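Local coordinates for protein serine hydrolase CCSP0084 (Cycloclasticus sp. P1, PDB 4I3F) that probably hydrolyses esters and a carbon-carbon bond of meta-cleavage products, as a serine hydrolase of the alpha/beta hydrolase family from a bacterium that degrades polyaromatic hydrocarbons, at residues F32-N37 with V104-D109; L49-G54 with A82-S87. All coordinates share one frame; numbering follows the deposited sequence.

Contact 1: F32-N37 with V104-D109; sequences FNTFLN and VQQQID
A single polar link joins Thr-34 of the strand to Gln-106 of the helix. Gln-106 NE2 donates to Thr-34 OG1 at 2.9 Å, and the bond is nearly straight (168° at the hydrogen), with the hydroxyl oxygen close to the amide plane. The helix side chain spans the gap because CG stands anti to the backbone N (chi1 177°) and the chain stays extended beyond it. Both ends of the amide have further work: OE1 accepts from the backbone N of Ala-82, and NE2 also donates to the carbonyl O of Asp-80. These bonds fix which way round the buried amide sits. The Thr-34 hydroxyl has its own second partner, Thr-29 OG1 on the neighbouring strand.

Van der Waals contacts flank the bond. The Phe-32 ring crosses the Gln-106 side chain at about a right angle, and the apolar part of the meeting is Phe-32 CZ at 4.0 Å from Gln-106 CG. Gln-106 NE2 lies at the ring edge, 3.9 Å from Phe-32 CE1. Ring and amide planes are turned 65° apart, and no stack forms. On the threonine, the methyl CG2 of Thr-34 comes within 3.7 Å of Gln-106 NE2.

Strand 32-39 belongs to the antiparallel margin of the central sheet, and helix 96-113 packs against the sheet, the layered arrangement of the alpha/beta hydrolase fold.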
ATOM      1  N   PHE A  32      -7.738  18.547   3.275  1.00 14.30           N
ATOM      2  CA  PHE A  32      -6.350  18.671   2.840  1.00 15.76           C
ATOM      3  C   PHE A  32      -6.211  18.325   1.364  1.00 15.53           C
ATOM      4  O   PHE A  32      -7.142  17.784   0.764  1.00 16.76           O
ATOM      5  CB  PHE A  32      -5.449  17.746   3.672  1.00 13.82           C
ATOM      6  CG  PHE A  32      -5.797  16.298   3.550  1.00 13.66           C
ATOM      7  CD1 PHE A  32      -5.092  15.476   2.682  1.00 15.03           C
ATOM      8  CD2 PHE A  32      -6.844  15.753   4.291  1.00 16.17           C
ATOM      9  CE1 PHE A  32      -5.423  14.140   2.554  1.00 11.84           C
ATOM     10  CE2 PHE A  32      -7.175  14.411   4.175  1.00 13.67           C
ATOM     11  CZ  PHE A  32      -6.466  13.601   3.300  1.00 13.20           C
ATOM     12  N   ASN A  33      -5.051  18.617   0.779  1.00 15.51           N
ATOM     13  CA  ASN A  33      -4.801  18.252  -0.617  1.00 18.03           C
ATOM     14  C   ASN A  33      -4.091  16.921  -0.779  1.00 16.86           C
ATOM     15  O   ASN A  33      -3.180  16.597  -0.015  1.00 16.23           O
ATOM     16  CB  ASN A  33      -4.003  19.341  -1.328  1.00 20.63           C
ATOM     17  CG  ASN A  33      -4.834  20.560  -1.622  1.00 28.56           C
ATOM     18  OD1 ASN A  33      -5.987  20.450  -2.024  1.00 33.88           O
ATOM     19  ND2 ASN A  33      -4.255  21.738  -1.412  1.00 36.01           N
ATOM     20  N   THR A  34      -4.504  16.165  -1.793  1.00 12.46           N
ATOM     21  CA  THR A  34      -3.853  14.905  -2.132  1.00 13.79           C
ATOM     22  C   THR A  34      -2.978  15.051  -3.372  1.00 16.05           C
ATOM     23  O   THR A  34      -3.429  15.553  -4.400  1.00 17.40           O
ATOM     24  CB  THR A  34      -4.885  13.794  -2.373  1.00 15.62           C
ATOM     25  OG1 THR A  34      -5.442  13.390  -1.118  1.00 14.40           O
ATOM     26  CG2 THR A  34      -4.233  12.581  -3.031  1.00 15.18           C
ATOM     27  N   PHE A  35      -1.720  14.621  -3.273  1.00 14.81           N
ATOM     28  CA  PHE A  35      -0.864  14.586  -4.450  1.00 15.76           C
ATOM     29  C   PHE A  35      -1.191  13.314  -5.216  1.00 14.99           C
ATOM     30  O   PHE A  35      -1.195  12.225  -4.644  1.00 12.81           O
ATOM     31  CB  PHE A  35       0.609  14.613  -4.055  1.00 16.39           C
ATOM     32  CG  PHE A  35       1.541  14.586  -5.233  1.00 17.47           C
ATOM     33  CD1 PHE A  35       1.752  15.732  -5.992  1.00 17.03           C
ATOM     34  CD2 PHE A  35       2.187  13.411  -5.593  1.00 14.87           C
ATOM     35  CE1 PHE A  35       2.599  15.717  -7.082  1.00 22.69           C
ATOM     36  CE2 PHE A  35       3.037  13.385  -6.680  1.00 18.35           C
ATOM     37  CZ  PHE A  35       3.246  14.539  -7.429  1.00 18.58           C
ATOM     38  N   LEU A  36      -1.483  13.459  -6.504  1.00 15.95           N
ATOM     39  CA  LEU A  36      -1.985  12.345  -7.293  1.00 15.24           C
ATOM     40  C   LEU A  36      -1.143  12.084  -8.534  1.00 14.16           C
ATOM     41  O   LEU A  36      -0.846  12.998  -9.298  1.00 19.02           O
ATOM     42  CB  LEU A  36      -3.426  12.632  -7.714  1.00 18.14           C
ATOM     43  CG  LEU A  36      -4.090  11.571  -8.587  1.00 19.21           C
ATOM     44  CD1 LEU A  36      -4.314  10.294  -7.794  1.00 18.15           C
ATOM     45  CD2 LEU A  36      -5.388  12.094  -9.175  1.00 17.48           C
ATOM     46  N   ASN A  37      -0.742  10.833  -8.721  1.00 16.71           N
ATOM     47  CA  ASN A  37      -0.180  10.404  -9.999  1.00 19.65           C
ATOM     48  C   ASN A  37      -1.249   9.682 -10.827  1.00 16.36           C
ATOM     49  O   ASN A  37      -1.999   8.871 -10.290  1.00 15.42           O
ATOM     50  CB  ASN A  37       0.986   9.451  -9.766  1.00 17.94           C
ATOM     51  CG  ASN A  37       2.089  10.070  -8.927  1.00 16.54           C
ATOM     52  OD1 ASN A  37       2.935  10.788  -9.440  1.00 17.84           O
ATOM     53  ND2 ASN A  37       2.096   9.768  -7.633  1.00 12.17           N
ATOM     54  N   VAL A 104      -9.287   5.937   4.629  1.00 11.31           N
ATOM     55  CA  VAL A 104     -10.499   5.479   3.953  1.00 12.28           C
ATOM     56  C   VAL A 104     -11.224   6.669   3.319  1.00 11.90           C
ATOM     57  O   VAL A 104     -11.510   6.651   2.120  1.00 11.88           O
ATOM     58  CB  VAL A 104     -11.421   4.682   4.914  1.00 13.78           C
ATOM     59  CG1 VAL A 104     -12.800   4.432   4.293  1.00 13.27           C
ATOM     60  CG2 VAL A 104     -10.757   3.351   5.292  1.00 14.33           C
ATOM     61  N   GLN A 105     -11.501   7.714   4.099  1.00 14.91           N
ATOM     62  CA  GLN A 105     -12.240   8.855   3.561  1.00 12.25           C
ATOM     63  C   GLN A 105     -11.464   9.556   2.442  1.00 12.68           C
ATOM     64  O   GLN A 105     -12.056  10.059   1.483  1.00 13.60           O
ATOM     65  CB  GLN A 105     -12.638   9.853   4.663  1.00 12.44           C
ATOM     66  CG  GLN A 105     -13.642  10.901   4.195  1.00 19.16           C
ATOM     67  CD  GLN A 105     -14.955  10.282   3.728  1.00 23.61           C
ATOM     68  OE1 GLN A 105     -15.544   9.460   4.427  1.00 24.78           O
ATOM     69  NE2 GLN A 105     -15.421  10.687   2.549  1.00 21.34           N
ATOM     70  N   GLN A 106     -10.141   9.581   2.553  1.00 11.74           N
ATOM     71  CA  GLN A 106      -9.317  10.173   1.500  1.00 12.96           C
ATOM     72  C   GLN A 106      -9.583   9.526   0.138  1.00 12.08           C
ATOM     73  O   GLN A 106      -9.703  10.220  -0.878  1.00 12.21           O
ATOM     74  CB  GLN A 106      -7.827  10.057   1.842  1.00 10.04           C
ATOM     75  CG  GLN A 106      -6.915  10.603   0.725  1.00  9.59           C
ATOM     76  CD  GLN A 106      -5.449  10.301   0.950  1.00  9.88           C
ATOM     77  OE1 GLN A 106      -5.098   9.385   1.697  1.00 13.71           O
ATOM     78  NE2 GLN A 106      -4.579  11.065   0.296  1.00 10.60           N
ATOM     79  N   GLN A 107      -9.683   8.202   0.104  1.00 12.53           N
ATOM     80  CA  GLN A 107      -9.858   7.529  -1.179  1.00 12.72           C
ATOM     81  C   GLN A 107     -11.251   7.744  -1.739  1.00 11.32           C
ATOM     82  O   GLN A 107     -11.422   7.865  -2.955  1.00 12.48           O
ATOM     83  CB  GLN A 107      -9.539   6.029  -1.068  1.00  8.34           C
ATOM     84  CG  GLN A 107      -8.141   5.723  -0.528  1.00 10.64           C
ATOM     85  CD  GLN A 107      -7.072   6.634  -1.107  1.00 12.53           C
ATOM     86  OE1 GLN A 107      -7.032   6.877  -2.305  1.00 14.25           O
ATOM     87  NE2 GLN A 107      -6.207   7.148  -0.250  1.00 23.47           N
ATOM     88  N   ILE A 108     -12.251   7.795  -0.861  1.00 11.80           N
ATOM     89  CA  ILE A 108     -13.611   8.108  -1.286  1.00 11.95           C
ATOM     90  C   ILE A 108     -13.675   9.541  -1.826  1.00 15.21           C
ATOM     91  O   ILE A 108     -14.267   9.785  -2.885  1.00 13.67           O
ATOM     92  CB  ILE A 108     -14.620   7.936  -0.140  1.00 11.21           C
ATOM     93  CG1 ILE A 108     -14.623   6.485   0.343  1.00 15.78           C
ATOM     94  CG2 ILE A 108     -16.019   8.353  -0.586  1.00 12.08           C
ATOM     95  CD1 ILE A 108     -14.974   5.494  -0.748  1.00 16.61           C
ATOM     96  N   ASP A 109     -13.055  10.475  -1.104  1.00 12.13           N
ATOM     97  CA  ASP A 109     -12.999  11.869  -1.542  1.00 14.74           C
ATOM     98  C   ASP A 109     -12.249  12.014  -2.867  1.00 14.72           C
ATOM     99  O   ASP A 109     -12.585  12.880  -3.678  1.00 13.84           O
ATOM    100  CB  ASP A 109     -12.336  12.749  -0.481  1.00 14.31           C
ATOM    101  CG  ASP A 109     -13.195  12.931   0.754  1.00 18.04           C
ATOM    102  OD1 ASP A 109     -14.419  12.669   0.684  1.00 17.84           O
ATOM    103  OD2 ASP A 109     -12.638  13.344   1.799  1.00 18.57           O
TER

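Contact 2: L49-G54 with A82-S87; sequences LLHGSG and AGFGLS
His-51, just past the end of strand 46-50, drives the edge of its imidazole into one face of the Phe-84 ring. The planes stand 81° apart with centroids 5.2 Å from each other, a T-shaped pair in which the histidine supplies the edge. His-51 NE2 leads, 3.6 Å from Phe-84 CG and 3.7 Å from Phe-84 CB, so the histidine meets the root of the phenylalanine side chain. Its own CG sits between the backbone N and the carbonyl carbon (chi1 70°), which swings the ring across to the other loop.

At Gly-52 the backbone takes over. Gly-52 O lies over a face of the Phe-84 ring, displaced toward the rim, 4.2 Å from Phe-84 CE1. This oxygen is buried here and finds no hydrogen-bonding partner in the model.

Ser-53 follows, its CB touching Phe-84 CZ at 3.9 Å, while its OG is hydrogen-bonded to Trp-165 NE1. Gly-54 ends the run, with its carbonyl O near the plane of the phenylalanine at the ring edge.

Phe-84 opens a type II' turn that closes through a bond from Ser-87 N to Phe-84 O, and its ring also touches Met-126 and Trp-103. With an alanine in place of Phe-84, the His-51 edge would probably lose the aromatic face it rests on, and a gap is likely to open beside Ser-53.

The H-G-S-G run after strand 46-50 matches the HG loop that in alpha/beta hydrolases commonly contributes a backbone N-H to the oxyanion hole, a role that is probable here; it lies beside Ser-125, the probable nucleophile of a GxSxG elbow.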
ATOM      1  N   LEU A  49      -4.268   2.571  -6.875  1.00  9.63           N
ATOM      2  CA  LEU A  49      -3.146   1.851  -6.271  1.00  7.60           C
ATOM      3  C   LEU A  49      -2.714   2.540  -4.987  1.00 10.95           C
ATOM      4  O   LEU A  49      -2.399   3.737  -4.990  1.00 12.48           O
ATOM      5  CB  LEU A  49      -1.957   1.763  -7.243  1.00  9.71           C
ATOM      6  CG  LEU A  49      -2.237   0.946  -8.510  1.00 13.09           C
ATOM      7  CD1 LEU A  49      -2.532   1.872  -9.678  1.00 12.49           C
ATOM      8  CD2 LEU A  49      -1.091   0.007  -8.841  1.00 15.17           C
ATOM      9  N   LEU A  50      -2.689   1.783  -3.894  1.00  8.05           N
ATOM     10  CA  LEU A  50      -2.395   2.348  -2.574  1.00 10.94           C
ATOM     11  C   LEU A  50      -1.086   1.783  -2.036  1.00 11.32           C
ATOM     12  O   LEU A  50      -0.953   0.568  -1.826  1.00 11.40           O
ATOM     13  CB  LEU A  50      -3.555   2.070  -1.602  1.00  9.15           C
ATOM     14  CG  LEU A  50      -4.930   2.602  -2.016  1.00 12.67           C
ATOM     15  CD1 LEU A  50      -5.981   2.321  -0.941  1.00 13.09           C
ATOM     16  CD2 LEU A  50      -4.854   4.096  -2.305  1.00 10.53           C
ATOM     17  N   HIS A  51      -0.119   2.672  -1.815  1.00  9.76           N
ATOM     18  CA  HIS A  51       1.239   2.293  -1.420  1.00  8.83           C
ATOM     19  C   HIS A  51       1.373   1.842   0.045  1.00 10.69           C
ATOM     20  O   HIS A  51       0.405   1.898   0.807  1.00 11.00           O
ATOM     21  CB  HIS A  51       2.181   3.461  -1.701  1.00 10.69           C
ATOM     22  CG  HIS A  51       1.980   4.636  -0.795  1.00  9.29           C
ATOM     23  ND1 HIS A  51       1.481   5.844  -1.234  1.00 16.59           N
ATOM     24  CD2 HIS A  51       2.250   4.798   0.522  1.00  8.81           C
ATOM     25  CE1 HIS A  51       1.439   6.693  -0.220  1.00  8.44           C
ATOM     26  NE2 HIS A  51       1.895   6.082   0.855  1.00 15.84           N
ATOM     27  N   GLY A  52       2.570   1.383   0.420  1.00 10.62           N
ATOM     28  CA  GLY A  52       2.829   0.866   1.757  1.00 14.83           C
ATOM     29  C   GLY A  52       3.329   1.898   2.751  1.00 17.14           C
ATOM     30  O   GLY A  52       3.210   3.100   2.517  1.00 15.09           O
ATOM     31  N   SER A  53       3.897   1.443   3.865  1.00 14.60           N
ATOM     32  CA  SER A  53       4.260   2.366   4.935  1.00 11.86           C
ATOM     33  C   SER A  53       5.733   2.319   5.350  1.00 17.58           C
ATOM     34  O   SER A  53       6.054   2.483   6.531  1.00 19.87           O
ATOM     35  CB  SER A  53       3.363   2.138   6.158  1.00 18.89           C
ATOM     36  OG  SER A  53       3.368   0.768   6.551  1.00 22.07           O
ATOM     37  N   GLY A  54       6.630   2.109   4.392  1.00 18.90           N
ATOM     38  CA  GLY A  54       8.041   2.289   4.682  1.00 22.90           C
ATOM     39  C   GLY A  54       8.263   3.754   5.019  1.00 25.25           C
ATOM     40  O   GLY A  54       7.509   4.607   4.560  1.00 19.68           O
ATOM     41  N   ALA A  82      -2.545   9.985   2.802  1.00 11.39           N
ATOM     42  CA  ALA A  82      -2.488  11.098   3.742  1.00 10.32           C
ATOM     43  C   ALA A  82      -1.402  10.877   4.789  1.00 10.56           C
ATOM     44  O   ALA A  82      -1.256   9.772   5.326  1.00 13.47           O
ATOM     45  CB  ALA A  82      -3.851  11.321   4.398  1.00  9.45           C
ATOM     46  N   GLY A  83      -0.619  11.919   5.043  1.00 10.44           N
ATOM     47  CA  GLY A  83       0.487  11.822   5.978  1.00 15.60           C
ATOM     48  C   GLY A  83       1.791  11.405   5.325  1.00 14.65           C
ATOM     49  O   GLY A  83       2.852  11.494   5.949  1.00 16.21           O
ATOM     50  N   PHE A  84       1.725  10.934   4.083  1.00 13.29           N
ATOM     51  CA  PHE A  84       2.930  10.494   3.369  1.00 12.52           C
ATOM     52  C   PHE A  84       3.197  11.437   2.214  1.00 15.48           C
ATOM     53  O   PHE A  84       2.265  12.032   1.677  1.00 13.98           O
ATOM     54  CB  PHE A  84       2.746   9.094   2.778  1.00 12.44           C
ATOM     55  CG  PHE A  84       2.672   7.997   3.802  1.00 12.85           C
ATOM     56  CD1 PHE A  84       3.822   7.337   4.204  1.00 16.05           C
ATOM     57  CD2 PHE A  84       1.450   7.612   4.343  1.00 13.26           C
ATOM     58  CE1 PHE A  84       3.766   6.311   5.141  1.00 16.58           C
ATOM     59  CE2 PHE A  84       1.384   6.590   5.283  1.00 13.10           C
ATOM     60  CZ  PHE A  84       2.545   5.944   5.685  1.00 17.17           C
ATOM     61  N   GLY A  85       4.464  11.551   1.822  1.00 14.27           N
ATOM     62  CA  GLY A  85       4.845  12.312   0.641  1.00 21.70           C
ATOM     63  C   GLY A  85       4.282  13.715   0.605  1.00 22.15           C
ATOM     64  O   GLY A  85       4.420  14.462   1.568  1.00 21.01           O
ATOM     65  N   LEU A  86       3.612  14.056  -0.491  1.00 14.24           N
ATOM     66  CA  LEU A  86       3.079  15.402  -0.673  1.00 17.64           C
ATOM     67  C   LEU A  86       1.582  15.467  -0.372  1.00 18.92           C
ATOM     68  O   LEU A  86       0.877  16.359  -0.860  1.00 19.66           O
ATOM     69  CB  LEU A  86       3.361  15.897  -2.092  1.00 18.97           C
ATOM     70  CG  LEU A  86       4.843  16.064  -2.409  1.00 23.49           C
ATOM     71  CD1 LEU A  86       5.025  16.369  -3.885  1.00 23.57           C
ATOM     72  CD2 LEU A  86       5.443  17.167  -1.566  1.00 22.43           C
ATOM     73  N   SER A  87       1.103  14.527   0.439  1.00 13.44           N
ATOM     74  CA  SER A  87      -0.281  14.568   0.909  1.00 14.06           C
ATOM     75  C   SER A  87      -0.359  14.778   2.421  1.00 11.83           C
ATOM     76  O   SER A  87      -1.074  14.053   3.124  1.00 13.28           O
ATOM     77  CB  SER A  87      -1.021  13.291   0.517  1.00 14.88           C
ATOM     78  OG  SER A  87      -1.166  13.209  -0.893  1.00 16.33           O
TER

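The centres of contacts 1 and 2 lie about 10 Å apart, and the loop containing residues 82-87 connects them directly. Phe-35 N donates a probable hydrogen bond to Ser-87 OG (2.8 Å), tying the turn of contact 2 to the strand of contact 1. On the helix side, the Gln-106 amide of contact 1 holds the start of the same loop, and Gln-107 OE1 packs 3.5 Å from Leu-50 CD2. Both contacts reach the same sheet, but contact 2 is nearer the centre of the chain and borders the probable nucleophile elbow. The bound sodium ion, at His-138 and Glu-140, is remote, about 14 Å from the Gln-106 side chain.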